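Side-chain contacts in putative alpha-L-fucosidase (Bacteroides thetaiotaomicron VPI-5482, PDB 3GZA), which probably hydrolyses alpha-L-fucosidic linkages as a family 29 glycoside hydrolase: residues Q155-Y158 with K159-E163; T298-D301 with K302-K305; K334-G337 with D338-R342. All blocks are in the same frame, centred on the assembly; numbering follows the deposited sequence.

In the fold
All three contacts join neighbouring turns of one helix, each with a buried side and a polar one. Contact 1 lies on helix 148-171, far from the others (its centre about 41 and 44 Å from those of contacts 2 and 3) and on the opposite side of the chain's centre; it also reaches the second subunit. Contacts 2 and 3 belong to different helices, 296-304 and 327-344, which pack together: Tyr303 and Met300 lie against Ile340, and Met300 also against Glu339. Contact 1 is mainly aromatic, aliphatic and sulfur chemistry. Contacts 2 and 3 pair buried selenomethionines on one side with carboxylate-lysine bridges on the other, and contact 3 carries the most exposed residues.

Contact 1: residues Q155-Y158 with K159-E163; sequences QAWY and KRLCE. With EDO (1,2-ethanediol), chain K.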
ATOM      1  N   GLN A 155      -1.574  13.490  -7.428  1.00 23.34           N
ATOM      2  CA  GLN A 155      -1.335  13.095  -8.799  1.00 23.84           C
ATOM      3  C   GLN A 155       0.180  13.146  -9.106  1.00 23.24           C
ATOM      4  O   GLN A 155       0.694  12.240  -9.783  1.00 23.51           O
ATOM      5  CB  GLN A 155      -2.077  14.013  -9.737  1.00 22.39           C
ATOM      6  CG  GLN A 155      -2.082  13.535 -11.165  1.00 23.28           C
ATOM      7  CD  GLN A 155      -2.983  12.364 -11.363  1.00 26.27           C
ATOM      8  OE1 GLN A 155      -4.109  12.360 -10.799  1.00 28.08           O
ATOM      9  NE2 GLN A 155      -2.573  11.411 -12.237  1.00 25.09           N
ATOM     10  N   ALA A 156       0.869  14.175  -8.595  1.00 24.60           N
ATOM     11  CA  ALA A 156       2.330  14.340  -8.840  1.00 23.77           C
ATOM     12  C   ALA A 156       3.054  13.134  -8.226  1.00 24.00           C
ATOM     13  O   ALA A 156       3.994  12.566  -8.797  1.00 25.94           O
ATOM     14  CB  ALA A 156       2.822  15.638  -8.272  1.00 24.38           C
ATOM     15  N   TRP A 157       2.650  12.768  -7.018  1.00 23.69           N
ATOM     16  CA  TRP A 157       3.221  11.612  -6.316  1.00 23.37           C
ATOM     17  C   TRP A 157       2.970  10.314  -7.057  1.00 23.22           C
ATOM     18  O   TRP A 157       3.883   9.501  -7.222  1.00 23.89           O
ATOM     19  CB  TRP A 157       2.674  11.562  -4.876  1.00 24.08           C
ATOM     20  CG  TRP A 157       2.969  10.255  -4.202  1.00 23.70           C
ATOM     21  CD1 TRP A 157       4.124   9.898  -3.566  1.00 27.61           C
ATOM     22  CD2 TRP A 157       2.100   9.135  -4.100  1.00 28.84           C
ATOM     23  NE1 TRP A 157       4.043   8.608  -3.125  1.00 29.21           N
ATOM     24  CE2 TRP A 157       2.801   8.138  -3.413  1.00 27.87           C
ATOM     25  CE3 TRP A 157       0.790   8.884  -4.512  1.00 27.03           C
ATOM     26  CZ2 TRP A 157       2.228   6.899  -3.125  1.00 31.64           C
ATOM     27  CZ3 TRP A 157       0.242   7.649  -4.214  1.00 30.49           C
ATOM     28  CH2 TRP A 157       0.976   6.707  -3.509  1.00 29.96           C
ATOM     29  N   TYR A 158       1.735  10.106  -7.514  1.00 23.65           N
ATOM     30  CA  TYR A 158       1.379   8.919  -8.219  1.00 23.57           C
ATOM     31  C   TYR A 158       2.188   8.800  -9.522  1.00 23.20           C
ATOM     32  O   TYR A 158       2.665   7.716  -9.874  1.00 24.48           O
ATOM     33  CB  TYR A 158      -0.131   8.826  -8.472  1.00 23.28           C
ATOM     34  CG  TYR A 158      -0.505   7.564  -9.199  1.00 23.61           C
ATOM     35  CD1 TYR A 158      -0.398   6.324  -8.568  1.00 24.47           C
ATOM     36  CD2 TYR A 158      -0.996   7.583 -10.517  1.00 23.98           C
ATOM     37  CE1 TYR A 158      -0.754   5.134  -9.232  1.00 25.47           C
ATOM     38  CE2 TYR A 158      -1.346   6.438 -11.176  1.00 24.12           C
ATOM     39  CZ  TYR A 158      -1.226   5.182 -10.541  1.00 25.89           C
ATOM     40  OH  TYR A 158      -1.584   4.017 -11.220  1.00 25.15           O
ATOM     41  N   LYS A 159       2.331   9.899 -10.239  1.00 24.14           N
ATOM     42  CA  LYS A 159       3.151   9.871 -11.434  1.00 23.76           C
ATOM     43  C   LYS A 159       4.592   9.394 -11.111  1.00 24.22           C
ATOM     44  O   LYS A 159       5.155   8.587 -11.844  1.00 24.37           O
ATOM     45  CB  LYS A 159       3.166  11.253 -12.094  1.00 25.08           C
ATOM     46  CG  LYS A 159       1.827  11.568 -12.809  1.00 26.60           C
ATOM     47  CD  LYS A 159       1.527  13.023 -13.112  1.00 29.01           C
ATOM     48  CE  LYS A 159       2.525  13.676 -13.975  1.00 30.69           C
ATOM     49  NZ  LYS A 159       2.032  15.089 -14.257  1.00 30.97           N
ATOM     50  N   ARG A 160       5.165   9.920 -10.044  1.00 22.92           N
ATOM     51  CA  ARG A 160       6.513   9.485  -9.649  1.00 23.66           C
ATOM     52  C   ARG A 160       6.512   8.044  -9.249  1.00 24.74           C
ATOM     53  O   ARG A 160       7.470   7.334  -9.525  1.00 25.19           O
ATOM     54  CB  ARG A 160       7.087  10.367  -8.524  1.00 23.79           C
ATOM     55  CG  ARG A 160       7.507  11.779  -8.992  1.00 24.28           C
ATOM     56  CD  ARG A 160       8.186  12.530  -7.881  1.00 24.39           C
ATOM     57  NE  ARG A 160       7.308  12.880  -6.789  1.00 25.27           N
ATOM     58  CZ  ARG A 160       6.560  13.990  -6.748  1.00 26.18           C
ATOM     59  NH1 ARG A 160       6.559  14.892  -7.735  1.00 30.90           N
ATOM     60  NH2 ARG A 160       5.783  14.185  -5.729  1.00 27.26           N
ATOM     61  N   LEU A 161       5.469   7.587  -8.555  1.00 24.66           N
ATOM     62  CA  LEU A 161       5.408   6.179  -8.128  1.00 24.19           C
ATOM     63  C   LEU A 161       5.451   5.299  -9.371  1.00 25.04           C
ATOM     64  O   LEU A 161       6.185   4.290  -9.446  1.00 24.46           O
ATOM     65  CB  LEU A 161       4.126   5.914  -7.351  1.00 25.25           C
ATOM     66  CG  LEU A 161       3.872   4.438  -7.011  1.00 24.92           C
ATOM     67  CD1 LEU A 161       4.908   3.814  -6.019  1.00 28.57           C
ATOM     68  CD2 LEU A 161       2.438   4.208  -6.508  1.00 27.17           C
ATOM     69  N   CYS A 162       4.657   5.682 -10.369  1.00 24.57           N
ATOM     70  CA  CYS A 162       4.600   4.906 -11.610  1.00 25.07           C
ATOM     71  C   CYS A 162       5.923   4.923 -12.334  1.00 24.90           C
ATOM     72  O   CYS A 162       6.399   3.881 -12.834  1.00 24.85           O
ATOM     73  CB  CYS A 162       3.504   5.441 -12.511  1.00 25.76           C
ATOM     74  SG  CYS A 162       1.839   5.116 -11.829  1.00 27.32           S
ATOM     75  N   GLU A 163       6.548   6.085 -12.404  1.00 24.26           N
ATOM     76  CA  GLU A 163       7.898   6.235 -12.992  1.00 24.54           C
ATOM     77  C   GLU A 163       8.877   5.286 -12.273  1.00 25.62           C
ATOM     78  O   GLU A 163       9.690   4.595 -12.920  1.00 25.13           O
ATOM     79  CB  GLU A 163       8.377   7.680 -12.917  1.00 26.65           C
ATOM     80  CG  GLU A 163       7.577   8.598 -13.852  1.00 24.28           C
ATOM     81  CD  GLU A 163       7.669  10.057 -13.553  1.00 29.56           C
ATOM     82  OE1 GLU A 163       8.446  10.447 -12.664  1.00 28.45           O
ATOM     83  OE2 GLU A 163       6.932  10.835 -14.198  1.00 27.75           O
TER
HETATM   84  C1  EDO K 466       6.785   8.489  -5.448  1.00 17.65           C
HETATM   85  O1  EDO K 466       8.177   8.990  -5.356  1.00 23.85           O
HETATM   86  C2  EDO K 466       6.887   7.041  -4.879  1.00 22.69           C
HETATM   87  O2  EDO K 466       6.756   7.000  -3.486  1.00 25.01           O
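A Cys sulfur-aromatic contact, one turn apart on helix 148-171, joins Tyr158 and Cys162. The sulfur lies over one face of the phenol ring, with Cys162 SG 3.6 Å from the Tyr158 ring centroid and 22° off the normal. It is displaced toward the hydroxyl end, so Tyr158 CZ comes within 3.3 Å of Cys162 SG. A chi1 of -69° sets this sulfur beside its own backbone N and turns it back over the ring, whose far end is held by a hydrogen bond from Tyr158 OH to Ile131 O. Leu161 touches both aromatic residues with one methyl: CD2 is 4.1 Å from Tyr158 CD1 and 4.2 Å from Trp157 CH2, the leucine running alongside the indole. Arg160 bends at chi3 (-68°) to lay its guanidinium flat against the helix, with Ala156 O 3.5 Å above its plane; NH2 forms a salt bridge to Glu49 of the second subunit. A 1,2-ethanediol, probably from the crystallisation liquor, takes a weak hydrogen bond from Trp157 NE1 to its O2 (3.2 Å). Such i to i+4 packing belongs here to the crossover helix of a beta-alpha-beta unit in the TIM barrel, between parallel strands 124-129 and 178-181.

Contact 2: residues T298-D301 with K302-K305; sequences TLMD and KYEK
Asp301 and Lys305 slant across one another at the end of helix 296-304. The Asp301 carboxylate stands anti to its backbone N (chi1 178°). The Lys305 chain is extended beyond CG, and its CD and CE pass Asp301 OD1 before the ammonium group closes a salt bridge. Lys305 NZ lies 2.6 Å from Asp301 OD1, which receives it on its syn lone pair. The other oxygen faces a different lysine: one water donates to Asp301 OD2 (2.9 Å) and accepts from Lys302 NZ (2.9 Å), linking groups otherwise too far apart to touch. Lys302 NZ is also hydrogen-bonded to Thr224 O. Its aliphatic part runs beside Thr298, both side chains pointing the same way, with Thr298 CG2 3.8 Å from Lys302 CE.

Met300 and Tyr303 make the apolar side of this turn. Met300, a selenomethionine, folds at chi2 and chi3 (-52° and -55°), bringing its methyl round to Tyr303; the two side chains lie side by side and point the same way, and Met300 CE approaches Tyr303 CD2 to 4.1 Å. Next to this pair, Glu304 rests its CG 3.4 Å from Met300 O and sends OE2 away to Arg343 and Tyr370.

The helix connects strands 264-273 and 312-317 in a beta-alpha-beta unit of the barrel. It finishes here: Lys305 leaves helical geometry while its N still bonds to Asp301 O, 3.1 Å away. A carboxylate this close to a helix C-terminus would probably be disfavoured by the helix dipole. Direct contact with one ammonium and water-mediated contact with another probably offset that, favouring the ionised aspartate, while the Lys305 ammonium probably suits the C-terminal end.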
ATOM      1  N   THR A 298     -11.817 -22.088 -35.058  1.00 26.00           N
ATOM      2  CA  THR A 298     -11.926 -20.639 -34.845  1.00 25.13           C
ATOM      3  C   THR A 298     -10.572 -19.953 -34.701  1.00 24.38           C
ATOM      4  O   THR A 298     -10.348 -18.882 -35.297  1.00 24.54           O
ATOM      5  CB  THR A 298     -12.824 -20.361 -33.636  1.00 26.19           C
ATOM      6  OG1 THR A 298     -14.066 -21.035 -33.850  1.00 25.23           O
ATOM      7  CG2 THR A 298     -13.096 -18.862 -33.525  1.00 25.78           C
ATOM      8  N   LEU A 299      -9.653 -20.574 -33.962  1.00 24.21           N
ATOM      9  CA  LEU A 299      -8.307 -20.040 -33.825  1.00 24.31           C
ATOM     10  C   LEU A 299      -7.580 -19.939 -35.169  1.00 24.62           C
ATOM     11  O   LEU A 299      -6.814 -18.997 -35.390  1.00 25.30           O
ATOM     12  CB  LEU A 299      -7.502 -20.909 -32.848  1.00 24.77           C
ATOM     13  CG  LEU A 299      -7.921 -20.823 -31.384  1.00 25.69           C
ATOM     14  CD1 LEU A 299      -7.197 -21.882 -30.534  1.00 25.82           C
ATOM     15  CD2 LEU A 299      -7.727 -19.357 -30.850  1.00 25.73           C
HETATM   16  N   MSE A 300      -7.787 -20.918 -36.034  1.00 24.53           N
HETATM   17  CA  MSE A 300      -7.169 -20.895 -37.356  1.00 25.94           C
HETATM   18  C   MSE A 300      -7.751 -19.787 -38.221  1.00 25.12           C
HETATM   19  O   MSE A 300      -7.015 -19.134 -38.948  1.00 27.81           O
HETATM   20  CB  MSE A 300      -7.269 -22.240 -38.031  1.00 26.07           C
HETATM   21  CG  MSE A 300      -6.480 -23.296 -37.320  1.00 26.36           C
HETATM   22 SE   MSE A 300      -4.596 -22.882 -36.942  0.75 27.27          SE
HETATM   23  CE  MSE A 300      -4.027 -22.447 -38.803  1.00 26.03           C
ATOM     24  N   ASP A 301      -9.060 -19.570 -38.141  1.00 25.37           N
ATOM     25  CA  ASP A 301      -9.726 -18.465 -38.855  1.00 26.31           C
ATOM     26  C   ASP A 301      -9.067 -17.154 -38.361  1.00 25.74           C
ATOM     27  O   ASP A 301      -8.685 -16.285 -39.170  1.00 25.28           O
ATOM     28  CB  ASP A 301     -11.231 -18.506 -38.500  1.00 26.73           C
ATOM     29  CG  ASP A 301     -12.071 -17.377 -39.141  1.00 30.91           C
ATOM     30  OD1 ASP A 301     -11.964 -17.129 -40.357  1.00 31.37           O
ATOM     31  OD2 ASP A 301     -12.924 -16.763 -38.406  1.00 35.71           O
ATOM     32  N   LYS A 302      -8.878 -17.020 -37.047  1.00 25.75           N
ATOM     33  CA  LYS A 302      -8.272 -15.797 -36.512  1.00 25.64           C
ATOM     34  C   LYS A 302      -6.838 -15.634 -36.966  1.00 25.07           C
ATOM     35  O   LYS A 302      -6.417 -14.521 -37.338  1.00 23.47           O
ATOM     36  CB  LYS A 302      -8.406 -15.726 -35.000  1.00 26.94           C
ATOM     37  CG  LYS A 302      -9.872 -15.625 -34.546  1.00 28.37           C
ATOM     38  CD  LYS A 302      -9.983 -15.592 -33.046  1.00 29.35           C
ATOM     39  CE  LYS A 302     -11.470 -15.577 -32.634  1.00 31.17           C
ATOM     40  NZ  LYS A 302     -12.275 -14.601 -33.423  1.00 29.01           N
ATOM     41  N   TYR A 303      -6.063 -16.704 -36.919  1.00 25.35           N
ATOM     42  CA  TYR A 303      -4.667 -16.666 -37.406  1.00 25.19           C
ATOM     43  C   TYR A 303      -4.602 -16.127 -38.833  1.00 25.49           C
ATOM     44  O   TYR A 303      -3.789 -15.228 -39.145  1.00 24.16           O
ATOM     45  CB  TYR A 303      -4.096 -18.106 -37.346  1.00 26.09           C
ATOM     46  CG  TYR A 303      -2.657 -18.213 -37.857  1.00 23.89           C
ATOM     47  CD1 TYR A 303      -1.594 -17.893 -37.037  1.00 24.27           C
ATOM     48  CD2 TYR A 303      -2.388 -18.649 -39.134  1.00 24.68           C
ATOM     49  CE1 TYR A 303      -0.290 -17.961 -37.484  1.00 25.21           C
ATOM     50  CE2 TYR A 303      -1.105 -18.745 -39.582  1.00 24.90           C
ATOM     51  CZ  TYR A 303      -0.076 -18.403 -38.765  1.00 24.57           C
ATOM     52  OH  TYR A 303       1.244 -18.485 -39.227  1.00 28.39           O
ATOM     53  N   GLU A 304      -5.449 -16.651 -39.712  1.00 24.07           N
ATOM     54  CA  GLU A 304      -5.412 -16.230 -41.125  1.00 25.13           C
ATOM     55  C   GLU A 304      -5.847 -14.773 -41.303  1.00 25.00           C
ATOM     56  O   GLU A 304      -5.454 -14.111 -42.261  1.00 25.85           O
ATOM     57  CB  GLU A 304      -6.266 -17.178 -41.996  1.00 25.18           C
ATOM     58  CG  GLU A 304      -5.664 -18.576 -42.056  1.00 25.98           C
ATOM     59  CD  GLU A 304      -6.385 -19.515 -42.964  1.00 25.90           C
ATOM     60  OE1 GLU A 304      -7.289 -19.097 -43.720  1.00 32.11           O
ATOM     61  OE2 GLU A 304      -6.030 -20.704 -42.955  1.00 30.31           O
ATOM     62  N   LYS A 305      -6.655 -14.278 -40.371  1.00 25.23           N
ATOM     63  CA  LYS A 305      -7.160 -12.907 -40.427  1.00 24.04           C
ATOM     64  C   LYS A 305      -6.400 -11.954 -39.519  1.00 24.53           C
ATOM     65  O   LYS A 305      -6.854 -10.871 -39.233  1.00 24.62           O
ATOM     66  CB  LYS A 305      -8.685 -12.877 -40.178  1.00 25.20           C
ATOM     67  CG  LYS A 305      -9.487 -13.551 -41.287  1.00 28.07           C
ATOM     68  CD  LYS A 305     -10.967 -13.767 -40.954  1.00 32.40           C
ATOM     69  CE  LYS A 305     -11.744 -14.436 -42.155  1.00 31.76           C
ATOM     70  NZ  LYS A 305     -12.997 -15.151 -41.710  1.00 36.59           N
TER
HETATM   71  O   HOH W   1     -12.675 -14.774 -36.331  1.00 23.69           O

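Contact 3: residues K334-G337 with D338-R342; sequences KEMG and DEINR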
ATOM      1  N   LYS A 334      -1.312 -26.259 -28.178  1.00 25.15           N
ATOM      2  CA  LYS A 334      -0.464 -27.180 -28.931  1.00 25.09           C
ATOM      3  C   LYS A 334      -1.130 -27.511 -30.257  1.00 25.18           C
ATOM      4  O   LYS A 334      -0.484 -27.543 -31.325  1.00 24.72           O
ATOM      5  CB  LYS A 334      -0.204 -28.438 -28.121  1.00 24.93           C
ATOM      6  CG  LYS A 334       0.594 -29.482 -28.902  1.00 25.45           C
ATOM      7  CD  LYS A 334       0.638 -30.749 -28.099  1.00 27.27           C
ATOM      8  CE  LYS A 334       1.498 -31.815 -28.734  1.00 30.93           C
ATOM      9  NZ  LYS A 334       0.876 -32.367 -29.952  1.00 31.17           N
ATOM     10  N   GLU A 335      -2.433 -27.791 -30.211  1.00 24.77           N
ATOM     11  CA  GLU A 335      -3.167 -28.091 -31.431  1.00 24.10           C
ATOM     12  C   GLU A 335      -3.055 -26.933 -32.461  1.00 23.96           C
ATOM     13  O   GLU A 335      -2.948 -27.185 -33.669  1.00 22.94           O
ATOM     14  CB  GLU A 335      -4.632 -28.388 -31.127  1.00 25.24           C
ATOM     15  CG  GLU A 335      -4.881 -29.682 -30.354  1.00 24.65           C
ATOM     16  CD  GLU A 335      -6.270 -29.831 -29.822  1.00 26.08           C
ATOM     17  OE1 GLU A 335      -7.105 -28.927 -30.030  1.00 25.48           O
ATOM     18  OE2 GLU A 335      -6.519 -30.888 -29.161  1.00 26.21           O
HETATM   19  N   MSE A 336      -3.120 -25.688 -31.989  1.00 23.67           N
HETATM   20  CA  MSE A 336      -3.002 -24.498 -32.862  1.00 22.81           C
HETATM   21  C   MSE A 336      -1.638 -24.443 -33.557  1.00 24.15           C
HETATM   22  O   MSE A 336      -1.551 -24.303 -34.766  1.00 24.37           O
HETATM   23  CB  MSE A 336      -3.230 -23.238 -32.069  1.00 23.27           C
HETATM   24  CG  MSE A 336      -3.271 -22.020 -32.926  1.00 22.15           C
HETATM   25 SE   MSE A 336      -3.548 -20.433 -31.933  0.75 24.31          SE
HETATM   26  CE  MSE A 336      -3.723 -19.177 -33.329  1.00 23.61           C
ATOM     27  N   GLY A 337      -0.572 -24.603 -32.782  1.00 25.64           N
ATOM     28  CA  GLY A 337       0.766 -24.616 -33.339  1.00 24.83           C
ATOM     29  C   GLY A 337       0.947 -25.758 -34.300  1.00 24.31           C
ATOM     30  O   GLY A 337       1.533 -25.580 -35.377  1.00 25.02           O
ATOM     31  N   ASP A 338       0.451 -26.945 -33.940  1.00 24.42           N
ATOM     32  CA  ASP A 338       0.569 -28.107 -34.831  1.00 23.29           C
ATOM     33  C   ASP A 338      -0.160 -27.900 -36.173  1.00 23.78           C
ATOM     34  O   ASP A 338       0.331 -28.337 -37.234  1.00 24.40           O
ATOM     35  CB  ASP A 338      -0.016 -29.348 -34.143  1.00 24.04           C
ATOM     36  CG  ASP A 338       0.837 -29.856 -32.997  1.00 26.52           C
ATOM     37  OD1 ASP A 338       1.992 -29.386 -32.803  1.00 27.40           O
ATOM     38  OD2 ASP A 338       0.310 -30.729 -32.263  1.00 27.54           O
ATOM     39  N   GLU A 339      -1.296 -27.189 -36.124  1.00 24.16           N
ATOM     40  CA  GLU A 339      -2.115 -26.995 -37.287  1.00 25.03           C
ATOM     41  C   GLU A 339      -1.512 -25.887 -38.165  1.00 24.82           C
ATOM     42  O   GLU A 339      -1.536 -25.984 -39.388  1.00 25.25           O
ATOM     43  CB  GLU A 339      -3.558 -26.761 -36.903  1.00 25.50           C
ATOM     44  CG  GLU A 339      -4.461 -26.523 -38.071  1.00 26.14           C
ATOM     45  CD  GLU A 339      -4.627 -27.702 -39.003  1.00 27.20           C
ATOM     46  OE1 GLU A 339      -4.202 -28.826 -38.677  1.00 26.74           O
ATOM     47  OE2 GLU A 339      -5.177 -27.504 -40.103  1.00 28.43           O
ATOM     48  N   ILE A 340      -0.926 -24.869 -37.560  1.00 24.71           N
ATOM     49  CA  ILE A 340      -0.217 -23.852 -38.339  1.00 24.79           C
ATOM     50  C   ILE A 340       0.908 -24.523 -39.090  1.00 25.28           C
ATOM     51  O   ILE A 340       1.101 -24.272 -40.290  1.00 24.98           O
ATOM     52  CB  ILE A 340       0.342 -22.734 -37.460  1.00 26.09           C
ATOM     53  CG1 ILE A 340      -0.817 -21.908 -36.885  1.00 24.63           C
ATOM     54  CG2 ILE A 340       1.244 -21.814 -38.263  1.00 27.53           C
ATOM     55  CD1 ILE A 340      -0.382 -21.014 -35.664  1.00 27.80           C
ATOM     56  N   ASN A 341       1.648 -25.399 -38.405  1.00 25.48           N
ATOM     57  CA  ASN A 341       2.720 -26.128 -39.077  1.00 26.25           C
ATOM     58  C   ASN A 341       2.213 -27.067 -40.151  1.00 26.29           C
ATOM     59  O   ASN A 341       2.797 -27.138 -41.246  1.00 26.58           O
ATOM     60  CB  ASN A 341       3.577 -26.868 -38.074  1.00 26.83           C
ATOM     61  CG  ASN A 341       4.455 -25.926 -37.260  1.00 32.59           C
ATOM     62  OD1 ASN A 341       4.785 -24.818 -37.718  1.00 39.02           O
ATOM     63  ND2 ASN A 341       4.866 -26.367 -36.069  1.00 38.07           N
ATOM     64  N   ARG A 342       1.131 -27.781 -39.856  1.00 25.48           N
ATOM     65  CA  ARG A 342       0.569 -28.681 -40.851  1.00 26.04           C
ATOM     66  C   ARG A 342       0.184 -27.955 -42.152  1.00 26.30           C
ATOM     67  O   ARG A 342       0.444 -28.451 -43.271  1.00 26.98           O
ATOM     68  CB  ARG A 342      -0.661 -29.390 -40.308  1.00 26.98           C
ATOM     69  CG  ARG A 342      -1.047 -30.578 -41.162  1.00 27.81           C
ATOM     70  CD  ARG A 342      -2.364 -31.184 -40.716  1.00 28.51           C
ATOM     71  NE  ARG A 342      -3.487 -30.300 -41.010  1.00 28.34           N
ATOM     72  CZ  ARG A 342      -4.083 -30.175 -42.190  1.00 32.29           C
ATOM     73  NH1 ARG A 342      -3.730 -30.919 -43.234  1.00 32.11           N
ATOM     74  NH2 ARG A 342      -5.080 -29.305 -42.323  1.00 32.10           N
TER
HETATM   75  O   HOH W   2       3.640 -31.254 -31.575  1.00 36.02           O
HETATM   76  O   HOH W   3       3.949 -23.378 -34.902  1.00 44.95           O
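Asp338 meets Lys334 one turn back along helix 327-344. Lys334 extends from the backbone and bends only at chi4 (-71°), bringing NZ to the syn lone pair of Asp338 OD2 at 2.9 Å. The carboxylate is drawn back over the preceding turn, and Asp338 CG lies 3.1 Å from Lys334 O; the ammonium group probably relieves the crowding of oxygens there. A water donates to Asp338 OD1 (2.8 Å) and accepts a weak bond from Lys334 NZ.

Next, Glu339 keeps its CB 3.3 Å from Glu335 O, while its carboxylate leads away to Arg343 and, within the same segment, to Arg342. Ile340 turns inward: its CD1 sits 4.1 Å from CG of Met336, a selenomethionine whose extended chain reaches strands 22-26 and 312-317. This face covers the parallel strands 22-26 and 312-317 of the TIM barrel, and the helix is the last element before the antiparallel sheets that follow in the chain. Asn341 is exposed; a water donates weakly to its OD1 and to Gly337 O, the carbonyl that also receives Asn341 N at 3.0 Å. Arg342 grips Glu339 side-on, NE to OE1 and NH2 to OE2, each 2.9 Å. Glu339 OE1 lies almost in the guanidinium plane, whereas NE approaches that oxygen 26° out of the carboxylate plane; Arg342 NH2 is also hydrogen-bonded to Lys443 O.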